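Local coordinates for protein ferritin (PDB 7DIE) that probably oxidises and stores iron as a ferritin, a 24-subunit shell of four-helix-bundle chains that binds ferric ions, at residues S17-Y20 with N21-C25; G53-Q57 with S58-S62. One frame throughout, in Å; residues are numbered along the deposited sequence. Where two conformers were deposited one is given.

Contact 1 of 2, residues S17-Y20 with N21-C25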
loop_
_atom_site.group_PDB
_atom_site.type_symbol
_atom_site.label_atom_id
_atom_site.label_comp_id
_atom_site.label_asym_id
_atom_site.label_seq_id
_atom_site.Cartn_x
_atom_site.Cartn_y
_atom_site.Cartn_z
ATOM N N SER A 17 -35.829 -21.902 32.810
ATOM C CA SER A 17 -36.513 -20.635 33.006
ATOM C C SER A 17 -36.215 -20.056 34.386
ATOM O O SER A 17 -35.977 -18.852 34.530
ATOM C CB SER A 17 -38.014 -20.883 32.798
ATOM O OG SER A 17 -38.698 -19.776 32.300
ATOM N N LYS A 18 -36.214 -20.897 35.419
ATOM C CA LYS A 18 -35.892 -20.399 36.751
ATOM C C LYS A 18 -34.458 -19.903 36.812
ATOM O O LYS A 18 -34.167 -18.891 37.457
ATOM C CB LYS A 18 -36.114 -21.489 37.801
ATOM C CG LYS A 18 -35.702 -21.038 39.203
ATOM C CD LYS A 18 -35.906 -22.121 40.247
ATOM C CE LYS A 18 -35.706 -21.560 41.650
ATOM N NZ LYS A 18 -35.909 -22.590 42.703
ATOM N N HIS A 19 -33.540 -20.603 36.157
ATOM C CA HIS A 19 -32.173 -20.111 36.197
ATOM C C HIS A 19 -32.037 -18.775 35.460
ATOM O O HIS A 19 -31.255 -17.909 35.877
ATOM C CB HIS A 19 -31.200 -21.126 35.622
ATOM C CG HIS A 19 -29.793 -20.655 35.744
ATOM N ND1 HIS A 19 -29.192 -20.460 36.971
ATOM C CD2 HIS A 19 -28.923 -20.199 34.816
ATOM C CE1 HIS A 19 -27.988 -19.952 36.786
ATOM N NE2 HIS A 19 -27.801 -19.787 35.488
ATOM N N TYR A 20 -32.781 -18.581 34.367
ATOM C CA TYR A 20 -32.818 -17.249 33.752
ATOM C C TYR A 20 -33.216 -16.195 34.779
ATOM O O TYR A 20 -32.591 -15.127 34.877
ATOM C CB TYR A 20 -33.783 -17.239 32.559
ATOM C CG TYR A 20 -33.836 -15.905 31.805
ATOM C CD1 TYR A 20 -34.535 -14.825 32.315
ATOM C CD2 TYR A 20 -33.216 -15.758 30.571
ATOM C CE1 TYR A 20 -34.591 -13.610 31.641
ATOM C CE2 TYR A 20 -33.279 -14.547 29.868
ATOM C CZ TYR A 20 -33.972 -13.477 30.413
ATOM O OH TYR A 20 -34.045 -12.257 29.751
ATOM N N ASN A 21 -34.269 -16.474 35.558
ATOM C CA ASN A 21 -34.694 -15.513 36.574
ATOM C C ASN A 21 -33.606 -15.282 37.615
ATOM O O ASN A 21 -33.502 -14.184 38.162
ATOM C CB ASN A 21 -35.987 -15.989 37.256
ATOM C CG ASN A 21 -37.217 -15.762 36.399
ATOM O OD1 ASN A 21 -37.864 -14.719 36.493
ATOM N ND2 ASN A 21 -37.536 -16.728 35.541
ATOM N N VAL A 22 -32.807 -16.305 37.924
ATOM C CA VAL A 22 -31.744 -16.131 38.912
ATOM C C VAL A 22 -30.617 -15.272 38.347
ATOM O O VAL A 22 -30.059 -14.411 39.050
ATOM C CB VAL A 22 -31.235 -17.501 39.394
ATOM C CG1 VAL A 22 -29.986 -17.333 40.265
ATOM C CG2 VAL A 22 -32.345 -18.234 40.173
ATOM N N GLU A 23 -30.259 -15.477 37.071
ATOM C CA GLU A 23 -29.254 -14.593 36.458
ATOM C C GLU A 23 -29.763 -13.156 36.358
ATOM O O GLU A 23 -28.996 -12.199 36.539
ATOM C CB GLU A 23 -28.868 -15.103 35.066
ATOM C CG GLU A 23 -28.313 -16.539 35.040
ATOM C CD GLU A 23 -26.806 -16.593 35.258
ATOM O OE1 GLU A 23 -26.225 -15.603 35.770
ATOM O OE2 GLU A 23 -26.201 -17.631 34.907
ATOM N N LEU A 24 -31.049 -12.986 36.044
ATOM C CA LEU A 24 -31.635 -11.650 35.997
ATOM C C LEU A 24 -31.731 -11.047 37.391
ATOM O O LEU A 24 -31.573 -9.835 37.565
ATOM C CB LEU A 24 -33.024 -11.711 35.340
ATOM C CG LEU A 24 -33.848 -10.418 35.302
ATOM C CD1 LEU A 24 -33.059 -9.288 34.626
ATOM C CD2 LEU A 24 -35.201 -10.673 34.585
ATOM N N CYS A 25 -31.998 -11.874 38.401
ATOM C CA CYS A 25 -32.009 -11.343 39.757
ATOM C C CYS A 25 -30.638 -10.774 40.098
ATOM O O CYS A 25 -30.528 -9.674 40.661
ATOM C CB CYS A 25 -32.424 -12.446 40.742
ATOM S SG CYS A 25 -32.536 -11.886 42.456
#
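E23 reaches back one helical turn to H19, and its side chain is in contact with that residue almost all along its length. CB lies over the helix backbone, 3.7 Å from Y20 O. CG, anti to the carbonyl carbon (chi1 -58°), packs against H19 O and the imidazole, with E23 CG 3.3 Å from H19 NE2. A bend at the next bond (chi2 -88°) then brings the carboxylate to the ring edge. There H19 NE2 donates to E23 OE2 at 2.7 Å. The bond is short but bent: the oxygen is tilted from the ring plane and met from above the carboxylate plane, the two flat groups standing 76° apart. OE2 also bonds to H60 and OE1 makes a salt bridge with K56, so H19 holds a second-shell carboxylate of the iron site. Histidine suits this buried place because it has two ring nitrogens, one for the carboxylate and one for S108.

N21 uses both ends of its amide: ND2 donates to S17 O at 2.8 Å, and OD1 accepts from N78 N. Its backbone N reaches S17 O from the opposite face of the carbonyl plane. Y20 CE1 touches L24 CD2 at 4.2 Å, flat ring and branched leucine filling an apolar face.

Within helix 10-39, H19 and E23 face helix 91-118, Y20 and L24 meet M61 of helix 43-70 and a second subunit, and S17 and N21 bond to the loop at K76.

Contact 2 of 2, residues G53-Q57 with S58-S62; sequences GSDKQ and SAHMS. With FE (Fe (III) ion), chain G.
D55 and H60 share one ferric ion: D55 OD2 and H60 NE2 each bind the iron at 2.3 Å. The carboxylate and the imidazole are turned 88° apart, with D55 OD2 near the plane of the ring at its edge. A water, also on the metal, donates to D55 OD1 at 2.6 Å, so both carboxylate oxygens are engaged in this one of the two D55 conformers. D134 and D138 complete the protein ligands, and a second iron lies about 3 Å from the D55 side chain, making this a two-iron site.

The second shell begins with K56. Its chain, bent at chi2 (-55°), passes over one face of the imidazole, and K56 CD sits 3.9 Å above the ring centre in a CH-pi contact. Lysine suits the place because CD covers the ring while NZ, over the same face, bonds to E102, E23 and D138, where it probably offsets some of their negative charge. E23 holds H60 ND1, which helps fix the rotation of the ring, and W130 meets the ring edge-to-face.

The backbone widens here into a pi-type turn at 58-61. K56 O takes a nearly straight bond from M61 N at 2.9 Å, five residues on, and a weak one from H60 N. M61 SD lies 3.8 Å from Q57 CA, and the M61 side chain packs on Q57 of a second subunit.

Carboxylates and a histidine gathered on iron inside a four-helix bundle are characteristic of a ferritin ferroxidase centre, an atypical one in this protein.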
loop_
_atom_site.group_PDB
_atom_site.type_symbol
_atom_site.label_atom_id
_atom_site.label_comp_id
_atom_site.label_asym_id
_atom_site.label_seq_id
_atom_site.Cartn_x
_atom_site.Cartn_y
_atom_site.Cartn_z
ATOM N N GLY A 53 -23.496 -6.696 35.730
ATOM C CA GLY A 53 -24.889 -6.792 35.322
ATOM C C GLY A 53 -25.045 -6.849 33.814
ATOM O O GLY A 53 -25.880 -7.597 33.294
ATOM N N SER A 54 -24.249 -6.056 33.088
ATOM C CA SER A 54 -24.323 -6.103 31.628
ATOM C C SER A 54 -23.895 -7.468 31.107
ATOM O O SER A 54 -24.477 -7.978 30.139
ATOM C CB SER A 54 -23.461 -4.999 31.015
ATOM O OG SER A 54 -23.912 -3.732 31.477
ATOM N N ASP A 55 -22.879 -8.078 31.727
ATOM C CA ASP A 55 -22.453 -9.410 31.305
ATOM C C ASP A 55 -23.548 -10.445 31.543
ATOM O O ASP A 55 -23.772 -11.331 30.706
ATOM C CB ASP A 55 -21.172 -9.826 32.038
ATOM C CG ASP A 55 -20.857 -11.304 31.855
ATOM O OD1 ASP A 55 -20.514 -11.684 30.720
ATOM O OD2 ASP A 55 -20.965 -12.088 32.830
ATOM N N LYS A 56 -24.240 -10.359 32.681
ATOM C CA LYS A 56 -25.360 -11.279 32.895
ATOM C C LYS A 56 -26.371 -11.164 31.759
ATOM O O LYS A 56 -26.891 -12.174 31.274
ATOM C CB LYS A 56 -26.052 -11.007 34.237
ATOM C CG LYS A 56 -25.198 -11.311 35.477
ATOM C CD LYS A 56 -24.673 -12.752 35.462
ATOM C CE LYS A 56 -23.996 -13.140 36.797
ATOM N NZ LYS A 56 -23.561 -14.588 36.788
ATOM N N GLN A 57 -26.652 -9.939 31.306
ATOM C CA GLN A 57 -27.596 -9.771 30.198
ATOM C C GLN A 57 -27.034 -10.347 28.904
ATOM O O GLN A 57 -27.696 -11.129 28.215
ATOM C CB GLN A 57 -27.924 -8.297 29.989
ATOM C CG GLN A 57 -28.562 -7.574 31.170
ATOM C CD GLN A 57 -28.567 -6.073 30.945
ATOM O OE1 GLN A 57 -27.640 -5.535 30.348
ATOM N NE2 GLN A 57 -29.621 -5.398 31.390
ATOM N N SER A 58 -25.827 -9.933 28.532
ATOM C CA SER A 58 -25.353 -10.194 27.183
ATOM C C SER A 58 -24.795 -11.594 27.010
ATOM O O SER A 58 -24.751 -12.102 25.880
ATOM C CB SER A 58 -24.282 -9.161 26.809
ATOM O OG SER A 58 -23.114 -9.394 27.574
ATOM N N ALA A 59 -24.358 -12.235 28.086
ATOM C CA ALA A 59 -23.735 -13.546 27.970
ATOM C C ALA A 59 -24.557 -14.663 28.599
ATOM O O ALA A 59 -24.594 -15.761 28.052
ATOM C CB ALA A 59 -22.342 -13.531 28.606
ATOM N N HIS A 60 -25.234 -14.411 29.723
ATOM C CA HIS A 60 -25.957 -15.485 30.414
ATOM C C HIS A 60 -27.408 -15.558 29.958
ATOM O O HIS A 60 -27.834 -16.561 29.378
ATOM C CB HIS A 60 -25.888 -15.275 31.929
ATOM C CG HIS A 60 -24.497 -15.365 32.477
ATOM N ND1 HIS A 60 -24.100 -16.365 33.338
ATOM C CD2 HIS A 60 -23.405 -14.591 32.267
ATOM C CE1 HIS A 60 -22.826 -16.193 33.651
ATOM N NE2 HIS A 60 -22.376 -15.132 33.004
ATOM N N MET A 61 -28.169 -14.488 30.200
ATOM C CA MET A 61 -29.579 -14.475 29.816
ATOM C C MET A 61 -29.746 -14.705 28.316
ATOM O O MET A 61 -30.679 -15.387 27.889
ATOM C CB MET A 61 -30.206 -13.148 30.246
ATOM C CG MET A 61 -30.264 -12.994 31.754
ATOM S SD MET A 61 -30.260 -11.297 32.371
ATOM C CE MET A 61 -31.569 -10.616 31.405
ATOM N N SER A 62 -28.850 -14.137 27.494
ATOM C CA SER A 62 -28.972 -14.312 26.049
ATOM C C SER A 62 -28.814 -15.775 25.654
ATOM O O SER A 62 -29.562 -16.271 24.808
ATOM C CB SER A 62 -27.929 -13.463 25.310
ATOM O OG SER A 62 -26.614 -13.896 25.635
HETATM FE FE FE G . -20.232 -14.218 33.263
HETATM O O HOH W 1 -19.667 -14.105 30.951
#

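In the fold
Both contacts are local, each within one helix, so neither closes a long loop; they follow in series and neither nest nor cross. From the N terminus, contact 1 comes first, on helix 10-39, and contact 2 follows on the next helix, 43-70. Their centres lie 11 Å apart, and they meet directly. The carboxylate of E23 reaches across from helix 10-39 to helix 43-70 and ties contact 1 to the iron site of contact 2. A second meeting point is made by Y20 CE2, 3.4 Å from M61 O, which joins the two helices where both contacts also touch the second subunit.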